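PDB 2I2X: methanol--corrinoid protein co-methyltransferase from Methanosarcina barkeri, which catalyses the zinc-dependent transfer of the methyl group of methanol to the cob(I)amide bound by its partner MtaC, the first step of methanol use in methanogenesis. Local coordinates for residues 32-37 / 80-85; 24-29 / 211-216; 30-33 / 39-42. One frame throughout, in Å; residues are numbered along the deposited sequence.

Contact 1 (32-37 / 80-85); sequences LEIGAG and AIILET
Leu-32 drives its side chain against Ala-80 and Ile-82, two residues near the start of strand 80-86. Its CB heads toward that strand without touching it, and CG, anti to the backbone N (chi1 -164°), carries the fork of the isopropyl group forward so that each methyl finds its own partner. CD1 lies 3.8 Å from Ala-80 CB, the one side-chain carbon this small residue has to offer. CD2 reaches farther along the strand and settles on the ethyl arm of Ile-82, 3.5 Å from Ile-82 CG1, with the terminal Ile-82 CD1 close by. The two branched chains cross at about a right angle, so that a leucine methyl bears on the flank of the isoleucine arm.

Ile-34 adds a looser touch from the corner that follows strand 32-33. Although its CB is not aimed at the partner, its extended arm brings Ile-34 CD1 to 4.4 Å from Ile-82 CD1. Beyond the pair, Lys-119 and Ala-121 of the next strand and Tyr-38 also border Leu-32, while Pro-265 and Pro-283 touch Ile-34.

No hydrogen bond passes between 32-37 and 80-85, and all four touching residues are buried. Cohesion between them therefore rests on dispersion and the exclusion of water, with the fit set by the shapes of the methyl groups.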
loop_
_atom_site.group_PDB
_atom_site.type_symbol
_atom_site.label_atom_id
_atom_site.label_comp_id
_atom_site.label_asym_id
_atom_site.label_seq_id
_atom_site.Cartn_x
_atom_site.Cartn_y
_atom_site.Cartn_z
ATOM N N LEU A 32 -14.878 2.153 -22.421
ATOM C CA LEU A 32 -14.793 1.099 -21.397
ATOM C C LEU A 32 -15.987 0.123 -21.418
ATOM O O LEU A 32 -17.138 0.511 -21.704
ATOM C CB LEU A 32 -14.664 1.696 -19.989
ATOM C CG LEU A 32 -14.174 0.687 -18.933
ATOM C CD1 LEU A 32 -12.702 0.312 -19.154
ATOM C CD2 LEU A 32 -14.415 1.146 -17.483
ATOM N N GLU A 33 -15.721 -1.139 -21.103
ATOM C CA GLU A 33 -16.799 -2.099 -20.957
ATOM C C GLU A 33 -16.581 -2.973 -19.747
ATOM O O GLU A 33 -15.452 -3.399 -19.457
ATOM C CB GLU A 33 -16.975 -2.929 -22.213
ATOM C CG GLU A 33 -17.437 -2.125 -23.453
ATOM C CD GLU A 33 -17.596 -3.018 -24.668
ATOM O OE1 GLU A 33 -17.229 -4.204 -24.556
ATOM O OE2 GLU A 33 -18.093 -2.553 -25.727
ATOM N N ILE A 34 -17.675 -3.198 -19.022
ATOM C CA ILE A 34 -17.620 -3.837 -17.714
ATOM C C ILE A 34 -18.408 -5.127 -17.733
ATOM O O ILE A 34 -19.577 -5.125 -18.119
ATOM C CB ILE A 34 -18.144 -2.888 -16.620
ATOM C CG1 ILE A 34 -17.499 -1.520 -16.780
ATOM C CG2 ILE A 34 -17.885 -3.479 -15.230
ATOM C CD1 ILE A 34 -18.131 -0.438 -15.977
ATOM N N GLY A 35 -17.758 -6.219 -17.320
ATOM C CA GLY A 35 -18.321 -7.556 -17.388
ATOM C C GLY A 35 -18.266 -8.090 -18.799
ATOM O O GLY A 35 -18.968 -9.045 -19.142
ATOM N N ALA A 36 -17.401 -7.498 -19.614
ATOM C CA ALA A 36 -17.273 -7.830 -21.037
ATOM C C ALA A 36 -16.104 -8.771 -21.420
ATOM O O ALA A 36 -15.693 -8.812 -22.580
ATOM C CB ALA A 36 -17.169 -6.511 -21.861
ATOM N N GLY A 37 -15.570 -9.545 -20.489
ATOM C CA GLY A 37 -14.430 -10.380 -20.861
ATOM C C GLY A 37 -13.098 -9.821 -20.344
ATOM O O GLY A 37 -12.070 -10.223 -20.815
ATOM N N ALA A 80 -6.653 -0.373 -19.049
ATOM C CA ALA A 80 -7.941 0.165 -18.539
ATOM C C ALA A 80 -7.926 0.540 -17.056
ATOM O O ALA A 80 -7.155 0.007 -16.250
ATOM C CB ALA A 80 -9.091 -0.806 -18.822
ATOM N N ILE A 81 -8.778 1.481 -16.692
ATOM C CA ILE A 81 -8.819 1.884 -15.317
ATOM C C ILE A 81 -10.103 2.654 -15.010
ATOM O O ILE A 81 -10.576 3.414 -15.854
ATOM C CB ILE A 81 -7.537 2.687 -14.960
ATOM C CG1 ILE A 81 -7.300 2.716 -13.434
ATOM C CG2 ILE A 81 -7.478 4.016 -15.662
ATOM C CD1 ILE A 81 -7.869 3.859 -12.804
ATOM N N ILE A 82 -10.652 2.467 -13.812
ATOM C CA ILE A 82 -11.791 3.281 -13.368
ATOM C C ILE A 82 -11.339 4.086 -12.155
ATOM O O ILE A 82 -10.691 3.520 -11.258
ATOM C CB ILE A 82 -12.969 2.397 -12.933
ATOM C CG1 ILE A 82 -13.571 1.680 -14.143
ATOM C CG2 ILE A 82 -14.008 3.224 -12.201
ATOM C CD1 ILE A 82 -14.461 0.466 -13.790
ATOM N N LEU A 83 -11.652 5.382 -12.123
ATOM C CA LEU A 83 -11.434 6.185 -10.913
ATOM C C LEU A 83 -12.755 6.339 -10.149
ATOM O O LEU A 83 -13.802 6.678 -10.734
ATOM C CB LEU A 83 -10.839 7.560 -11.262
ATOM C CG LEU A 83 -9.382 7.626 -11.806
ATOM C CD1 LEU A 83 -9.208 7.342 -13.348
ATOM C CD2 LEU A 83 -8.722 8.965 -11.423
ATOM N N GLU A 84 -12.730 6.062 -8.852
ATOM C CA GLU A 84 -13.894 6.306 -8.052
ATOM C C GLU A 84 -13.653 7.430 -7.041
ATOM O O GLU A 84 -12.797 7.303 -6.147
ATOM C CB GLU A 84 -14.404 5.042 -7.343
ATOM C CG GLU A 84 -15.599 5.382 -6.399
ATOM C CD GLU A 84 -16.098 4.252 -5.541
ATOM O OE1 GLU A 84 -15.483 3.160 -5.519
ATOM O OE2 GLU A 84 -17.124 4.467 -4.860
ATOM N N THR A 85 -14.443 8.495 -7.161
ATOM C CA THR A 85 -14.437 9.593 -6.199
ATOM C C THR A 85 -15.604 9.473 -5.225
ATOM O O THR A 85 -16.760 9.686 -5.603
ATOM C CB THR A 85 -14.517 10.972 -6.913
ATOM O OG1 THR A 85 -13.509 11.037 -7.936
ATOM C CG2 THR A 85 -14.300 12.110 -5.949
#

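Contact 2 (24-29 / 211-216); sequences YPVKAG and GTISAG
Ile-213 stands at the start of its strand and lays the end of its ethyl arm against the neighbouring side chains of Val-26 and Ala-28, both of which project toward it from strand 25-28. Its terminal methyl does most of the touching: Ile-213 CD1 is 3.7 Å from Val-26 CG1 and 3.5 Å from Ala-28 CB. Val-26 and Ile-213 meet tip to tip. With CG1 anti to the backbone N (chi1 175°), Val-26 presents a single methyl, which faces both branches of the isoleucine, Val-26 CG1 lying 4.1 Å from Ile-213 CG2 as well as from Ile-213 CG1.

Between the valine and the alanine, the backbone carbonyl of Lys-27 comes down on the same methyl. Its oxygen is only 3.0 Å from Ile-213 CD1, a spacing tight enough to be doubtful in detail, and the isoleucine's chi2 of 131° is likewise away from a staggered value. The Lys-27 side chain leads off the other way, into an exposed position with a long, weak ion pair to Glu-33.

An alanine in place of Ile-213 would lack both the ethyl arm and CG2 and would probably leave a gap facing Val-26 and Ala-28, costing the hairpin its side-chain contact with this strand.

Val-263 and Leu-160 extend the apolar patch around Ile-213. The short strand segments pass 9.3 Å apart at 131° and share no backbone hydrogen bond, so they are packed layers and not sheet neighbours. This is the arrangement of a TIM barrel whose bottom is covered by an N-terminal hairpin: one hairpin strand lies across the N-terminal end of a parallel barrel strand, with an isoleucine filling the space between.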
loop_
_atom_site.group_PDB
_atom_site.type_symbol
_atom_site.label_atom_id
_atom_site.label_comp_id
_atom_site.label_asym_id
_atom_site.label_seq_id
_atom_site.Cartn_x
_atom_site.Cartn_y
_atom_site.Cartn_z
ATOM N N TYR A 24 -24.914 -9.573 -18.335
ATOM C CA TYR A 24 -25.387 -8.289 -18.855
ATOM C C TYR A 24 -24.337 -7.184 -18.758
ATOM O O TYR A 24 -24.389 -6.367 -17.838
ATOM C CB TYR A 24 -26.647 -7.850 -18.111
ATOM C CG TYR A 24 -27.741 -8.879 -18.186
ATOM C CD1 TYR A 24 -28.464 -9.057 -19.373
ATOM C CD2 TYR A 24 -28.069 -9.666 -17.071
ATOM C CE1 TYR A 24 -29.472 -9.998 -19.454
ATOM C CE2 TYR A 24 -29.082 -10.612 -17.137
ATOM C CZ TYR A 24 -29.775 -10.769 -18.335
ATOM O OH TYR A 24 -30.756 -11.699 -18.455
ATOM N N PRO A 25 -23.389 -7.143 -19.713
ATOM C CA PRO A 25 -22.305 -6.172 -19.559
ATOM C C PRO A 25 -22.771 -4.707 -19.522
ATOM O O PRO A 25 -23.896 -4.418 -19.905
ATOM C CB PRO A 25 -21.388 -6.498 -20.751
ATOM C CG PRO A 25 -21.740 -8.002 -21.108
ATOM C CD PRO A 25 -23.215 -7.993 -20.914
ATOM N N VAL A 26 -21.921 -3.803 -19.021
ATOM C CA VAL A 26 -22.218 -2.368 -18.967
ATOM C C VAL A 26 -21.176 -1.590 -19.794
ATOM O O VAL A 26 -19.975 -1.710 -19.582
ATOM C CB VAL A 26 -22.233 -1.843 -17.495
ATOM C CG1 VAL A 26 -22.417 -0.321 -17.429
ATOM C CG2 VAL A 26 -23.284 -2.535 -16.680
ATOM N N LYS A 27 -21.652 -0.824 -20.766
ATOM C CA LYS A 27 -20.815 0.035 -21.596
ATOM C C LYS A 27 -20.847 1.446 -20.993
ATOM O O LYS A 27 -21.900 1.883 -20.577
ATOM C CB LYS A 27 -21.370 0.053 -23.012
ATOM C CG LYS A 27 -21.357 -1.322 -23.706
ATOM C CD LYS A 27 -22.129 -1.244 -25.011
ATOM C CE LYS A 27 -21.426 -1.935 -26.146
ATOM N NZ LYS A 27 -21.861 -3.312 -26.383
ATOM N N ALA A 28 -19.710 2.147 -20.921
ATOM C CA ALA A 28 -19.656 3.460 -20.232
ATOM C C ALA A 28 -18.325 4.198 -20.412
ATOM O O ALA A 28 -17.320 3.607 -20.751
ATOM C CB ALA A 28 -19.955 3.308 -18.742
ATOM N N GLY A 29 -18.339 5.497 -20.164
ATOM C CA GLY A 29 -17.153 6.325 -20.202
ATOM C C GLY A 29 -16.438 6.305 -21.528
ATOM O O GLY A 29 -17.065 6.266 -22.593
ATOM N N GLY A 211 -27.918 10.247 -19.575
ATOM C CA GLY A 211 -27.145 9.288 -20.377
ATOM C C GLY A 211 -25.983 8.675 -19.606
ATOM O O GLY A 211 -24.996 8.267 -20.209
ATOM N N THR A 212 -26.078 8.623 -18.274
ATOM C CA THR A 212 -25.044 7.999 -17.471
ATOM C C THR A 212 -25.480 6.639 -16.908
ATOM O O THR A 212 -26.502 6.071 -17.309
ATOM C CB THR A 212 -24.570 8.920 -16.360
ATOM O OG1 THR A 212 -25.662 9.178 -15.453
ATOM C CG2 THR A 212 -24.007 10.230 -16.964
ATOM N N ILE A 213 -24.697 6.095 -15.986
ATOM C CA ILE A 213 -25.043 4.776 -15.496
ATOM C C ILE A 213 -25.463 4.725 -14.051
ATOM O O ILE A 213 -24.773 5.210 -13.178
ATOM C CB ILE A 213 -24.006 3.713 -15.908
ATOM C CG1 ILE A 213 -24.447 3.194 -17.298
ATOM C CG2 ILE A 213 -23.951 2.559 -14.884
ATOM C CD1 ILE A 213 -23.380 3.163 -18.286
ATOM N N SER A 214 -26.639 4.162 -13.822
ATOM C CA SER A 214 -27.107 3.930 -12.472
ATOM C C SER A 214 -26.390 2.661 -12.006
ATOM O O SER A 214 -26.750 1.553 -12.407
ATOM C CB SER A 214 -28.634 3.772 -12.477
ATOM O OG SER A 214 -29.127 3.433 -11.204
ATOM N N ALA A 215 -25.352 2.820 -11.196
ATOM C CA ALA A 215 -24.444 1.716 -10.962
ATOM C C ALA A 215 -24.843 0.754 -9.824
ATOM O O ALA A 215 -24.935 -0.450 -10.040
ATOM C CB ALA A 215 -23.016 2.222 -10.812
ATOM N N GLY A 216 -25.074 1.277 -8.623
ATOM C CA GLY A 216 -25.539 0.463 -7.496
ATOM C C GLY A 216 -24.998 0.961 -6.166
ATOM O O GLY A 216 -24.164 1.867 -6.135
#

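Contact 3 (30-33 / 39-42)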
loop_
_atom_site.group_PDB
_atom_site.type_symbol
_atom_site.label_atom_id
_atom_site.label_comp_id
_atom_site.label_asym_id
_atom_site.label_seq_id
_atom_site.Cartn_x
_atom_site.Cartn_y
_atom_site.Cartn_z
ATOM N N LEU A 30 -15.114 6.306 -21.454
ATOM C CA LEU A 30 -14.294 6.427 -22.634
ATOM C C LEU A 30 -13.909 5.057 -23.134
ATOM O O LEU A 30 -12.856 4.518 -22.765
ATOM C CB LEU A 30 -13.087 7.297 -22.336
ATOM C CG LEU A 30 -13.448 8.729 -21.889
ATOM C CD1 LEU A 30 -12.259 9.451 -21.284
ATOM C CD2 LEU A 30 -14.033 9.538 -23.065
ATOM N N ASP A 31 -14.793 4.471 -23.940
ATOM C CA ASP A 31 -14.499 3.207 -24.609
ATOM C C ASP A 31 -14.318 2.019 -23.620
ATOM O O ASP A 31 -13.707 1.004 -23.946
ATOM C CB ASP A 31 -13.276 3.407 -25.518
ATOM C CG ASP A 31 -13.088 2.287 -26.490
ATOM O OD1 ASP A 31 -14.109 1.821 -27.050
ATOM O OD2 ASP A 31 -11.913 1.872 -26.706
ATOM N N LEU A 32 -14.878 2.153 -22.421
ATOM C CA LEU A 32 -14.793 1.099 -21.397
ATOM C C LEU A 32 -15.987 0.123 -21.418
ATOM O O LEU A 32 -17.138 0.511 -21.704
ATOM C CB LEU A 32 -14.664 1.696 -19.989
ATOM C CG LEU A 32 -14.174 0.687 -18.933
ATOM C CD1 LEU A 32 -12.702 0.312 -19.154
ATOM C CD2 LEU A 32 -14.415 1.146 -17.483
ATOM N N GLU A 33 -15.721 -1.139 -21.103
ATOM C CA GLU A 33 -16.799 -2.099 -20.957
ATOM C C GLU A 33 -16.581 -2.973 -19.747
ATOM O O GLU A 33 -15.452 -3.399 -19.457
ATOM C CB GLU A 33 -16.975 -2.929 -22.213
ATOM C CG GLU A 33 -17.437 -2.125 -23.453
ATOM C CD GLU A 33 -17.596 -3.018 -24.668
ATOM O OE1 GLU A 33 -17.229 -4.204 -24.556
ATOM O OE2 GLU A 33 -18.093 -2.553 -25.727
ATOM N N THR A 39 -11.387 -8.017 -16.353
ATOM C CA THR A 39 -11.493 -7.318 -15.079
ATOM C C THR A 39 -10.856 -5.936 -15.191
ATOM O O THR A 39 -9.946 -5.733 -15.997
ATOM C CB THR A 39 -10.817 -8.107 -13.947
ATOM O OG1 THR A 39 -9.434 -8.330 -14.278
ATOM C CG2 THR A 39 -11.526 -9.456 -13.720
ATOM N N ILE A 40 -11.335 -4.984 -14.397
ATOM C CA ILE A 40 -10.826 -3.610 -14.452
ATOM C C ILE A 40 -10.468 -3.106 -13.060
ATOM O O ILE A 40 -11.276 -3.247 -12.129
ATOM C CB ILE A 40 -11.859 -2.640 -15.014
ATOM C CG1 ILE A 40 -12.311 -3.053 -16.411
ATOM C CG2 ILE A 40 -11.291 -1.251 -15.085
ATOM C CD1 ILE A 40 -13.749 -2.646 -16.676
ATOM N N PRO A 41 -9.262 -2.506 -12.906
ATOM C CA PRO A 41 -8.967 -1.930 -11.589
ATOM C C PRO A 41 -9.777 -0.664 -11.356
ATOM O O PRO A 41 -10.010 0.105 -12.285
ATOM C CB PRO A 41 -7.461 -1.625 -11.667
ATOM C CG PRO A 41 -7.194 -1.410 -13.138
ATOM C CD PRO A 41 -8.154 -2.318 -13.866
ATOM N N GLU A 42 -10.189 -0.456 -10.109
ATOM C CA GLU A 42 -10.967 0.721 -9.707
ATOM C C GLU A 42 -10.257 1.349 -8.510
ATOM O O GLU A 42 -10.255 0.788 -7.403
ATOM C CB GLU A 42 -12.418 0.333 -9.356
ATOM C CG GLU A 42 -13.339 1.507 -8.863
ATOM C CD GLU A 42 -14.891 1.283 -9.096
ATOM O OE1 GLU A 42 -15.405 0.125 -9.110
ATOM O OE2 GLU A 42 -15.609 2.289 -9.294
#
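Leu-32 and Ile-40 meet tip to tip, and this apolar contact is the main one between 30-33 and 39-42. The terminal methyl of the isoleucine sits against the branching end of the leucine, Ile-40 CD1 lying 3.9 Å from Leu-32 CD2 and almost equally near the other methyl and the branch carbon. One methyl thus touches all three carbons of the isopropyl group, from the side of strand 40-43. The torsions of Ile-40 explain its reach: CG1 is anti to the carbonyl carbon (chi1 -58°), and the ethyl arm beyond it is extended, though chi2 at 149° falls short of fully staggered.

A second kind of contact joins side chain to backbone. The same methyl lies 3.3 Å from the carbonyl oxygen of Glu-33, so Ile-40 CD1 touches both the leucine side chain and the main chain of the following residue. The carboxylate of Glu-33 takes no part, because its side chain departs on the opposite face of the strand, in keeping with the alternation of an extended chain.

Hydrogen bonding across the pair is absent, and even the nearest CA atoms, those of Glu-33 and Ile-40, are 9.0 Å apart. Each backbone is engaged elsewhere: Ile-40 pairs with Asp-308 and Trp-310, and Pro-41 with Ile-82, while the amide N of Glu-33 is hydrogen-bonded to the hydroxyl of Tyr-38.

Only a handful of residues separate the two strands, yet they belong to different layers. The chain leaves the antiparallel hairpin of strands 25-28 and 32-33, turns a corner, and enters strand 40-43, the first parallel strand of the TIM barrel.

Contacts 1 and 3 share Leu-32 and lie about 2 Å apart between centres, both buried: the one leucine meets two neighbouring barrel strands, 80-86 and 40-43, which are themselves joined by a backbone hydrogen bond from Ile-82 N to Pro-41 O. Contact 2, about 10 Å from contact 1 between centres, uses the other hairpin strand, reaches the distant barrel strand 213-216 and is only partly buried. The hairpin's own backbone hydrogen bond, Ile-34 N to Val-26 O, unites the two sides. All three contacts are apolar and lack hydrogen bonds, but in contact 3, and less certainly in contact 2, an isoleucine methyl also lies against a backbone carbonyl, whereas contact 1 is side chain against side chain throughout.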